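ATP-dependent DNA helicase PIF1 (Candida albicans, PDB 7OTJ) unwinds DNA in the 5'-3' direction by coupling ATP hydrolysis to translocation, probably resolving G-quadruplexes and safeguarding nuclear and mitochondrial genome stability. Local coordinates at residues E9-Q14 and L21-S26; V33-I38 and I105-S110; G143-L148 and F169-S174. All blocks are in the same frame, centred on the assembly; numbering follows the deposited sequence.

Interaction 1: residues E9-Q14 and L21-S26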
loop_
_atom_site.group_PDB
_atom_site.type_symbol
_atom_site.label_atom_id
_atom_site.label_comp_id
_atom_site.label_asym_id
_atom_site.label_seq_id
_atom_site.Cartn_x
_atom_site.Cartn_y
_atom_site.Cartn_z
ATOM N N GLU A 9 -21.810 -6.931 7.735
ATOM C CA GLU A 9 -22.644 -6.084 8.583
ATOM C C GLU A 9 -22.385 -6.352 10.061
ATOM O O GLU A 9 -22.391 -5.422 10.878
ATOM C CB GLU A 9 -24.124 -6.302 8.258
ATOM C CG GLU A 9 -24.589 -5.709 6.928
ATOM C CD GLU A 9 -24.702 -4.197 6.968
ATOM O OE1 GLU A 9 -24.740 -3.630 8.082
ATOM O OE2 GLU A 9 -24.753 -3.573 5.886
ATOM N N TYR A 10 -22.156 -7.616 10.428
ATOM C CA TYR A 10 -21.935 -7.942 11.835
ATOM C C TYR A 10 -20.651 -7.308 12.358
ATOM O O TYR A 10 -20.623 -6.791 13.480
ATOM C CB TYR A 10 -21.907 -9.458 12.025
ATOM C CG TYR A 10 -21.593 -9.891 13.438
ATOM C CD1 TYR A 10 -22.582 -9.920 14.415
ATOM C CD2 TYR A 10 -20.307 -10.274 13.796
ATOM C CE1 TYR A 10 -22.298 -10.317 15.705
ATOM C CE2 TYR A 10 -20.014 -10.670 15.085
ATOM C CZ TYR A 10 -21.011 -10.689 16.036
ATOM O OH TYR A 10 -20.717 -11.086 17.321
ATOM N N VAL A 11 -19.585 -7.337 11.556
ATOM C CA VAL A 11 -18.338 -6.665 11.923
ATOM C C VAL A 11 -18.574 -5.170 12.080
ATOM O O VAL A 11 -18.175 -4.560 13.080
ATOM C CB VAL A 11 -17.247 -6.954 10.875
ATOM C CG1 VAL A 11 -15.928 -6.286 11.260
ATOM C CG2 VAL A 11 -17.074 -8.452 10.674
ATOM N N LEU A 12 -19.202 -4.554 11.074
ATOM C CA LEU A 12 -19.527 -3.135 11.152
ATOM C C LEU A 12 -20.306 -2.813 12.420
ATOM O O LEU A 12 -20.032 -1.808 13.086
ATOM C CB LEU A 12 -20.320 -2.723 9.913
ATOM C CG LEU A 12 -20.903 -1.312 9.910
ATOM C CD1 LEU A 12 -19.795 -0.274 9.926
ATOM C CD2 LEU A 12 -21.797 -1.114 8.707
ATOM N N LYS A 13 -21.264 -3.675 12.780
ATOM C CA LYS A 13 -22.040 -3.484 14.004
ATOM C C LYS A 13 -21.145 -3.469 15.234
ATOM O O LYS A 13 -21.321 -2.636 16.131
ATOM C CB LYS A 13 -23.092 -4.586 14.126
ATOM C CG LYS A 13 -23.871 -4.594 15.438
ATOM C CD LYS A 13 -24.798 -5.807 15.511
ATOM C CE LYS A 13 -25.473 -5.934 16.870
ATOM N NZ LYS A 13 -26.399 -4.803 17.140
ATOM N N GLN A 14 -20.179 -4.388 15.296
ATOM C CA GLN A 14 -19.281 -4.440 16.445
ATOM C C GLN A 14 -18.387 -3.210 16.502
ATOM O O GLN A 14 -18.191 -2.628 17.576
ATOM C CB GLN A 14 -18.432 -5.710 16.386
ATOM C CG GLN A 14 -19.238 -6.988 16.287
ATOM C CD GLN A 14 -20.084 -7.219 17.512
ATOM O OE1 GLN A 14 -19.657 -6.944 18.633
ATOM N NE2 GLN A 14 -21.297 -7.718 17.309
ATOM N N LEU A 21 -11.103 -4.192 18.156
ATOM C CA LEU A 21 -11.146 -5.540 17.623
ATOM C C LEU A 21 -10.246 -5.672 16.406
ATOM O O LEU A 21 -9.823 -4.684 15.795
ATOM C CB LEU A 21 -12.584 -5.945 17.271
ATOM C CG LEU A 21 -13.409 -5.125 16.275
ATOM C CD1 LEU A 21 -13.022 -5.429 14.816
ATOM C CD2 LEU A 21 -14.884 -5.411 16.505
ATOM N N PHE A 22 -9.980 -6.926 16.061
ATOM C CA PHE A 22 -9.288 -7.319 14.845
ATOM C C PHE A 22 -10.215 -8.232 14.062
ATOM O O PHE A 22 -10.749 -9.197 14.617
ATOM C CB PHE A 22 -7.973 -8.020 15.191
ATOM C CG PHE A 22 -7.400 -8.865 14.080
ATOM C CD1 PHE A 22 -6.991 -8.298 12.883
ATOM C CD2 PHE A 22 -7.224 -10.227 14.261
ATOM C CE1 PHE A 22 -6.444 -9.078 11.883
ATOM C CE2 PHE A 22 -6.678 -11.009 13.271
ATOM C CZ PHE A 22 -6.283 -10.438 12.081
ATOM N N TYR A 23 -10.449 -7.918 12.797
ATOM C CA TYR A 23 -11.246 -8.801 11.965
ATOM C C TYR A 23 -10.419 -9.248 10.768
ATOM O O TYR A 23 -9.649 -8.467 10.196
ATOM C CB TYR A 23 -12.577 -8.165 11.553
ATOM C CG TYR A 23 -12.533 -7.044 10.548
ATOM C CD1 TYR A 23 -12.724 -7.294 9.194
ATOM C CD2 TYR A 23 -12.363 -5.725 10.954
ATOM C CE1 TYR A 23 -12.717 -6.266 8.270
ATOM C CE2 TYR A 23 -12.354 -4.690 10.032
ATOM C CZ TYR A 23 -12.533 -4.968 8.692
ATOM O OH TYR A 23 -12.527 -3.946 7.768
ATOM N N THR A 24 -10.532 -10.537 10.452
ATOM C CA THR A 24 -9.649 -11.167 9.483
ATOM C C THR A 24 -10.418 -12.013 8.474
ATOM O O THR A 24 -11.656 -12.048 8.485
ATOM C CB THR A 24 -8.612 -12.016 10.223
ATOM O OG1 THR A 24 -7.516 -12.316 9.350
ATOM C CG2 THR A 24 -9.234 -13.302 10.749
ATOM N N GLY A 25 -9.692 -12.700 7.611
ATOM C CA GLY A 25 -10.272 -13.512 6.560
ATOM C C GLY A 25 -9.313 -13.615 5.400
ATOM O O GLY A 25 -8.390 -12.816 5.251
ATOM N N SER A 26 -9.565 -14.598 4.533
ATOM C CA SER A 26 -8.662 -14.872 3.422
ATOM C C SER A 26 -8.617 -13.682 2.463
ATOM O O SER A 26 -9.378 -12.722 2.580
ATOM C CB SER A 26 -9.104 -16.119 2.645
ATOM O OG SER A 26 -9.035 -17.310 3.414
#
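L21 opens the strand by reaching toward the last turn of helix segment 9-14: its methyl CD2 lies 3.6 Å from Q14 CB. With CG of L21 lodged between backbone N and carbonyl carbon (chi1 58°), the branched end is carried over to the helix. The touch on Q14 is by the root of the side chain alone. The chain of Q14 then bends at chi2 and its amide leads away, while Q14 CG rests 3.9 Å above one face of the Y10 ring. F22 faces the other side of the sheet, where its ring meets W176 edge to face. Y23 returns to the helix side and meets V11. The V11 methyl CG1 sits over one ring face of Y23, 3.8 Å from the centroid and 22° off the ring normal, a CH-pi contact displaced slightly toward CG and CD2. The two side chains cross at about a right angle. Strand 21-25 lies inside the parallel sheet of the RecA-like P-loop NTPase domain, between strands 138-143 and 182-186, and runs straight into the Walker A loop; helix 6-16 covers one face of it. The Y23 hydroxyl is hydrogen-bonded to the carbonyl O of K31, tying the ring to the start of helix 31-45. G25 takes a very extended backbone that only glycine adopts easily, and its carbonyl O accepts from K31 NZ. S26, the next residue, lines the ADP pocket.

Interaction 2: residues V33-I38 and I105-S110. With ADP (adenosine-5'-diphosphate), chain E.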
loop_
_atom_site.group_PDB
_atom_site.type_symbol
_atom_site.label_atom_id
_atom_site.label_comp_id
_atom_site.label_asym_id
_atom_site.label_seq_id
_atom_site.Cartn_x
_atom_site.Cartn_y
_atom_site.Cartn_z
ATOM N N VAL A 33 -13.319 -3.361 1.591
ATOM C CA VAL A 33 -14.613 -2.819 1.189
ATOM C C VAL A 33 -15.463 -2.527 2.417
ATOM O O VAL A 33 -16.085 -1.465 2.525
ATOM C CB VAL A 33 -15.320 -3.785 0.222
ATOM C CG1 VAL A 33 -16.751 -3.360 -0.015
ATOM C CG2 VAL A 33 -14.557 -3.837 -1.085
ATOM N N LEU A 34 -15.503 -3.469 3.359
ATOM C CA LEU A 34 -16.171 -3.218 4.631
ATOM C C LEU A 34 -15.514 -2.067 5.384
ATOM O O LEU A 34 -16.200 -1.200 5.939
ATOM C CB LEU A 34 -16.158 -4.492 5.474
ATOM C CG LEU A 34 -16.498 -4.338 6.955
ATOM C CD1 LEU A 34 -17.902 -3.768 7.150
ATOM C CD2 LEU A 34 -16.348 -5.684 7.635
ATOM N N LEU A 35 -14.182 -2.026 5.374
ATOM C CA LEU A 35 -13.448 -0.983 6.081
ATOM C C LEU A 35 -13.862 0.405 5.608
ATOM O O LEU A 35 -14.024 1.323 6.422
ATOM C CB LEU A 35 -11.948 -1.199 5.894
ATOM C CG LEU A 35 -11.056 -0.602 6.978
ATOM C CD1 LEU A 35 -11.663 -0.869 8.353
ATOM C CD2 LEU A 35 -9.649 -1.182 6.868
ATOM N N ARG A 36 -14.062 0.577 4.298
ATOM C CA ARG A 36 -14.497 1.875 3.797
ATOM C C ARG A 36 -15.881 2.235 4.312
ATOM O O ARG A 36 -16.166 3.415 4.546
ATOM C CB ARG A 36 -14.495 1.891 2.271
ATOM C CG ARG A 36 -13.144 1.656 1.636
ATOM C CD ARG A 36 -13.208 1.977 0.161
ATOM N NE ARG A 36 -12.062 1.445 -0.561
ATOM C CZ ARG A 36 -12.024 0.242 -1.117
ATOM N NH1 ARG A 36 -13.056 -0.583 -1.049
ATOM N NH2 ARG A 36 -10.924 -0.142 -1.758
ATOM N N SER A 37 -16.747 1.239 4.507
ATOM C CA SER A 37 -18.040 1.512 5.120
ATOM C C SER A 37 -17.881 1.850 6.596
ATOM O O SER A 37 -18.570 2.737 7.112
ATOM C CB SER A 37 -18.972 0.317 4.947
ATOM O OG SER A 37 -19.385 0.199 3.600
ATOM N N ILE A 38 -17.002 1.130 7.294
ATOM C CA ILE A 38 -16.690 1.463 8.682
ATOM C C ILE A 38 -16.267 2.923 8.795
ATOM O O ILE A 38 -16.718 3.653 9.684
ATOM C CB ILE A 38 -15.607 0.518 9.229
ATOM C CG1 ILE A 38 -16.134 -0.917 9.292
ATOM C CG2 ILE A 38 -15.154 0.989 10.597
ATOM C CD1 ILE A 38 -15.076 -1.937 9.652
ATOM N N ILE A 105 -7.716 2.885 12.708
ATOM C CA ILE A 105 -7.890 1.786 11.770
ATOM C C ILE A 105 -6.532 1.460 11.170
ATOM O O ILE A 105 -5.817 2.361 10.715
ATOM C CB ILE A 105 -8.907 2.152 10.676
ATOM C CG1 ILE A 105 -10.309 2.301 11.278
ATOM C CG2 ILE A 105 -8.873 1.131 9.550
ATOM C CD1 ILE A 105 -11.333 2.870 10.318
ATOM N N ILE A 106 -6.170 0.180 11.163
ATOM C CA ILE A 106 -4.920 -0.277 10.558
ATOM C C ILE A 106 -5.269 -1.415 9.611
ATOM O O ILE A 106 -5.521 -2.543 10.053
ATOM C CB ILE A 106 -3.888 -0.736 11.593
ATOM C CG1 ILE A 106 -3.742 0.295 12.712
ATOM C CG2 ILE A 106 -2.551 -0.999 10.908
ATOM C CD1 ILE A 106 -2.793 -0.143 13.797
ATOM N N ASP A 107 -5.282 -1.132 8.311
ATOM C CA ASP A 107 -5.467 -2.187 7.328
ATOM C C ASP A 107 -4.118 -2.838 7.033
ATOM O O ASP A 107 -3.054 -2.275 7.307
ATOM C CB ASP A 107 -6.110 -1.640 6.047
ATOM C CG ASP A 107 -6.846 -2.714 5.234
ATOM O OD1 ASP A 107 -6.667 -3.921 5.504
ATOM O OD2 ASP A 107 -7.613 -2.350 4.318
ATOM N N GLU A 108 -4.178 -4.056 6.498
ATOM C CA GLU A 108 -2.995 -4.865 6.223
ATOM C C GLU A 108 -2.098 -4.962 7.457
ATOM O O GLU A 108 -0.906 -4.655 7.431
ATOM C CB GLU A 108 -2.232 -4.315 5.018
ATOM C CG GLU A 108 -3.027 -4.343 3.721
ATOM C CD GLU A 108 -3.331 -5.760 3.228
ATOM O OE1 GLU A 108 -4.038 -5.888 2.206
ATOM O OE2 GLU A 108 -2.868 -6.742 3.851
ATOM N N ILE A 109 -2.708 -5.417 8.553
ATOM C CA ILE A 109 -2.023 -5.498 9.832
ATOM C C ILE A 109 -0.877 -6.500 9.806
ATOM O O ILE A 109 0.014 -6.436 10.667
ATOM C CB ILE A 109 -3.059 -5.856 10.918
ATOM C CG1 ILE A 109 -2.497 -5.629 12.324
ATOM C CG2 ILE A 109 -3.545 -7.280 10.730
ATOM C CD1 ILE A 109 -2.230 -4.185 12.641
ATOM N N SER A 110 -0.852 -7.405 8.818
ATOM C CA SER A 110 0.147 -8.472 8.825
ATOM C C SER A 110 1.560 -7.923 8.714
ATOM O O SER A 110 2.490 -8.484 9.304
ATOM C CB SER A 110 -0.125 -9.474 7.698
ATOM O OG SER A 110 0.207 -8.954 6.421
HETATM P PB ADP E . -9.793 -7.936 1.070
HETATM O O1B ADP E . -10.250 -8.891 2.156
HETATM O O2B ADP E . -9.446 -6.541 1.543
HETATM O O3B ADP E . -8.802 -8.532 0.105
HETATM P PA ADP E . -11.339 -6.431 -0.795
HETATM O O1A ADP E . -12.087 -5.423 0.040
HETATM O O2A ADP E . -10.091 -6.024 -1.536
HETATM O O3A ADP E . -11.088 -7.730 0.131
HETATM O "O5'" ADP E . -12.344 -7.067 -1.874
HETATM C "C5'" ADP E . -11.833 -7.668 -3.057
HETATM C "C4'" ADP E . -12.914 -7.635 -4.119
HETATM O "O4'" ADP E . -14.119 -8.189 -3.592
HETATM C "C3'" ADP E . -13.212 -6.202 -4.522
HETATM O "O3'" ADP E . -13.055 -6.082 -5.936
HETATM C "C2'" ADP E . -14.661 -5.960 -4.152
HETATM O "O2'" ADP E . -15.344 -5.273 -5.205
HETATM C "C1'" ADP E . -15.225 -7.354 -3.936
HETATM N N9 ADP E . -16.193 -7.357 -2.820
HETATM C C8 ADP E . -15.902 -7.094 -1.534
HETATM N N7 ADP E . -17.012 -7.185 -0.759
HETATM C C5 ADP E . -18.040 -7.507 -1.561
HETATM C C6 ADP E . -19.491 -7.760 -1.393
HETATM N N6 ADP E . -20.079 -7.674 -0.175
HETATM N N1 ADP E . -20.208 -8.070 -2.498
HETATM C C2 ADP E . -19.633 -8.157 -3.713
HETATM N N3 ADP E . -18.326 -7.944 -3.936
HETATM C C4 ADP E . -17.494 -7.619 -2.921
#
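An aliphatic methyl lies against a carboxylate here: L35 CD2 comes within 3.5 Å of D107 OD2 and also borders CG and CB of the aspartate. The polar needs of that acid are met elsewhere. D107 OD2 is hydrogen-bonded to S32 OG of the P-loop, and D107 OD1 accepts the amide N of E108 at 2.7 Å, met on the anti side and 28° out of the carboxylate plane. Two bonds from different directions thus fix the rotation of the carboxylate, with L35 CD2 alongside as an apolar neighbour. D107 and E108 fit the Walker B acidic pair of superfamily 1 helicases. The D107 side chain is about 4 Å from the bound magnesium ion, and E108 lines the tetrafluoroaluminate pocket.

The other methyl of L35, CD1, packs with CD2 on I105 CG2, each 3.6 Å away. I105 CG2 stands anti to its own amide nitrogen, which turns this branch toward the leucine, and the two side chains pass alongside, pointing opposite ways. One turn further along, I38 CG2 approaches I105 CD1 more loosely, at 4.3 Å. At the start of the segment the V33 amide N donates to ADP O1A (2.9 Å, N-H...O 151°), and V33 CG1 lies 3.9 Å from adenine N7.

Helix segment 33-38 and strand segment 105-107 run nearly antiparallel, at 165°, with axes 10.7 Å apart. Helix 31-45 thus lies along the strands of the sheet, on the face it shares with helix 6-16: L35 also reaches Y23 of strand 21-25 and C142 of strand 138-143, while L34 and I38 turn to helix 6-16.

Interaction 3: residues G143-L148 and F169-S174. With ALF (tetrafluoroaluminate ion), chain F.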
loop_
_atom_site.group_PDB
_atom_site.type_symbol
_atom_site.label_atom_id
_atom_site.label_comp_id
_atom_site.label_asym_id
_atom_site.label_seq_id
_atom_site.Cartn_x
_atom_site.Cartn_y
_atom_site.Cartn_z
ATOM N N GLY A 143 -6.794 -7.369 8.495
ATOM C CA GLY A 143 -5.816 -7.975 7.610
ATOM C C GLY A 143 -5.833 -9.490 7.724
ATOM O O GLY A 143 -6.808 -10.085 8.180
ATOM N N ASP A 144 -4.720 -10.089 7.302
ATOM C CA ASP A 144 -4.619 -11.538 7.157
ATOM C C ASP A 144 -3.171 -11.913 7.429
ATOM O O ASP A 144 -2.287 -11.547 6.649
ATOM C CB ASP A 144 -5.063 -11.974 5.759
ATOM C CG ASP A 144 -4.990 -13.485 5.554
ATOM O OD1 ASP A 144 -4.835 -14.230 6.550
ATOM O OD2 ASP A 144 -5.087 -13.932 4.385
ATOM N N PHE A 145 -2.917 -12.603 8.543
ATOM C CA PHE A 145 -1.537 -12.920 8.890
ATOM C C PHE A 145 -0.940 -14.041 8.037
ATOM O O PHE A 145 0.272 -14.271 8.121
ATOM C CB PHE A 145 -1.423 -13.260 10.381
ATOM C CG PHE A 145 -1.576 -12.062 11.290
ATOM C CD1 PHE A 145 -0.566 -11.115 11.393
ATOM C CD2 PHE A 145 -2.727 -11.884 12.044
ATOM C CE1 PHE A 145 -0.703 -10.012 12.226
ATOM C CE2 PHE A 145 -2.868 -10.785 12.878
ATOM C CZ PHE A 145 -1.858 -9.848 12.970
ATOM N N TYR A 146 -1.741 -14.734 7.217
ATOM C CA TYR A 146 -1.174 -15.643 6.221
ATOM C C TYR A 146 -0.570 -14.893 5.043
ATOM O O TYR A 146 0.062 -15.516 4.183
ATOM C CB TYR A 146 -2.233 -16.632 5.709
ATOM C CG TYR A 146 -2.440 -17.832 6.608
ATOM C CD1 TYR A 146 -1.364 -18.588 7.039
ATOM C CD2 TYR A 146 -3.711 -18.194 7.040
ATOM C CE1 TYR A 146 -1.541 -19.683 7.867
ATOM C CE2 TYR A 146 -3.899 -19.284 7.871
ATOM C CZ TYR A 146 -2.808 -20.025 8.282
ATOM O OH TYR A 146 -2.976 -21.112 9.111
ATOM N N GLN A 147 -0.754 -13.581 4.991
ATOM C CA GLN A 147 -0.175 -12.716 3.978
ATOM C C GLN A 147 1.178 -12.214 4.491
ATOM O O GLN A 147 1.742 -12.769 5.437
ATOM C CB GLN A 147 -1.179 -11.626 3.602
ATOM C CG GLN A 147 -2.478 -12.221 3.013
ATOM C CD GLN A 147 -3.359 -11.208 2.299
ATOM O OE1 GLN A 147 -2.889 -10.167 1.845
ATOM N NE2 GLN A 147 -4.645 -11.517 2.192
ATOM N N LEU A 148 1.767 -11.241 3.808
ATOM C CA LEU A 148 3.174 -10.924 4.032
ATOM C C LEU A 148 3.442 -10.528 5.486
ATOM O O LEU A 148 2.673 -9.751 6.064
ATOM C CB LEU A 148 3.613 -9.819 3.073
ATOM C CG LEU A 148 3.819 -10.383 1.660
ATOM C CD1 LEU A 148 3.856 -9.305 0.586
ATOM C CD2 LEU A 148 5.091 -11.220 1.626
ATOM N N PHE A 169 5.463 -10.705 15.065
ATOM C CA PHE A 169 4.148 -10.418 14.505
ATOM C C PHE A 169 3.339 -9.513 15.434
ATOM O O PHE A 169 3.590 -9.419 16.640
ATOM C CB PHE A 169 3.382 -11.716 14.235
ATOM C CG PHE A 169 3.917 -12.511 13.078
ATOM C CD1 PHE A 169 4.840 -13.522 13.285
ATOM C CD2 PHE A 169 3.496 -12.249 11.782
ATOM C CE1 PHE A 169 5.338 -14.260 12.220
ATOM C CE2 PHE A 169 3.994 -12.987 10.712
ATOM C CZ PHE A 169 4.913 -13.989 10.933
ATOM N N ALA A 170 2.321 -8.870 14.856
ATOM C CA ALA A 170 1.528 -7.918 15.625
ATOM C C ALA A 170 0.774 -8.610 16.752
ATOM O O ALA A 170 0.653 -8.055 17.851
ATOM C CB ALA A 170 0.553 -7.182 14.707
ATOM N N PHE A 171 0.272 -9.825 16.503
ATOM C CA PHE A 171 -0.506 -10.554 17.498
ATOM C C PHE A 171 0.322 -11.046 18.677
ATOM O O PHE A 171 -0.251 -11.601 19.621
ATOM C CB PHE A 171 -1.238 -11.736 16.854
ATOM C CG PHE A 171 -0.342 -12.697 16.107
ATOM C CD1 PHE A 171 0.389 -13.663 16.783
ATOM C CD2 PHE A 171 -0.274 -12.662 14.722
ATOM C CE1 PHE A 171 1.196 -14.560 16.088
ATOM C CE2 PHE A 171 0.521 -13.554 14.027
ATOM C CZ PHE A 171 1.257 -14.503 14.707
ATOM N N GLU A 172 1.642 -10.878 18.641
ATOM C CA GLU A 172 2.491 -11.255 19.761
ATOM C C GLU A 172 2.745 -10.100 20.716
ATOM O O GLU A 172 3.166 -10.335 21.853
ATOM C CB GLU A 172 3.843 -11.778 19.264
ATOM C CG GLU A 172 3.777 -12.787 18.132
ATOM C CD GLU A 172 5.160 -13.212 17.672
ATOM O OE1 GLU A 172 5.871 -13.869 18.461
ATOM O OE2 GLU A 172 5.547 -12.869 16.535
ATOM N N SER A 173 2.565 -8.865 20.255
ATOM C CA SER A 173 2.886 -7.707 21.073
ATOM C C SER A 173 2.006 -7.649 22.316
ATOM O O SER A 173 0.843 -8.066 22.310
ATOM C CB SER A 173 2.735 -6.419 20.264
ATOM O OG SER A 173 1.382 -6.147 19.954
ATOM N N SER A 174 2.571 -7.100 23.391
ATOM C CA SER A 174 1.759 -6.819 24.565
ATOM C C SER A 174 0.648 -5.834 24.229
ATOM O O SER A 174 -0.463 -5.952 24.757
ATOM C CB SER A 174 2.637 -6.276 25.692
ATOM O OG SER A 174 1.869 -6.010 26.847
HETATM AL AL ALF F . -6.606 -8.527 0.483
HETATM F F1 ALF F . -6.480 -7.079 1.513
HETATM F F2 ALF F . -6.737 -9.970 -0.562
HETATM F F3 ALF F . -6.860 -9.497 1.961
HETATM F F4 ALF F . -6.433 -7.560 -1.008
HETATM O O HOH W 1 -4.222 -8.516 0.915
#
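F171 sets the edge of its ring on the face of F145, a T-shaped pair that joins two parts of the long loop following strand 138-143; the first part, beginning GDFYQ, fits motif III of superfamily 1 helicases. The centroids are 4.7 Å apart and the planes stand at 88°, with F171 CD2 over the centre of the F145 ring. F171 gets there with CG between its backbone N and carbonyl carbon (chi1 55°), whereas F145 swings CG beside its own backbone N (chi1 -72°). A170 CB meets the rim of the F145 ring, 4.0 Å from CE1, and F169 CD2 lies 4.2 Å from F145 CD1. F508 of helix 503-511 stacks on F171 and also meets F145 edge to face.

A type I turn, D144 to Q147, presents F145. An Asx turn reinforces it, Y146 N meeting D144 OD1 from above the carboxylate plane at 3.2 Å. D144 OD2, salt-bridged to R206, uses its anti lone pair for Q147 NE2 at 3.3 Å. Extended beyond CG, the glutamine reaches the tetrafluoroaluminate, a mimic of the phosphate in transfer: Q147 NE2 donates to fluorine F3 at 3.0 Å.

The three contacts lie side by side behind one nucleotide site, the F145 side chain about 13 Å from ADP. Interactions 1 and 2, centres 9 Å apart, share the sheet face bearing helices 6-16 and 31-45: V11 CB touches L34 CD2 at 3.6 Å. The other face of strand 21-25 meets interaction 3, 16 Å from interaction 1 between centres, where F22 CZ lies 3.5 Å from F145 CE2 and T24 OG1 is hydrogen-bonded to G143 O at 2.6 Å. Interactions 2 and 3, about 14 Å apart, join through S110 OG and L148 O, also 2.6 Å. The P-loop and following helix, probable Walker B pair and motif III turn thus touch; S26 and V33 line the ADP pocket, E108 and Q147 the tetrafluoroaluminate's.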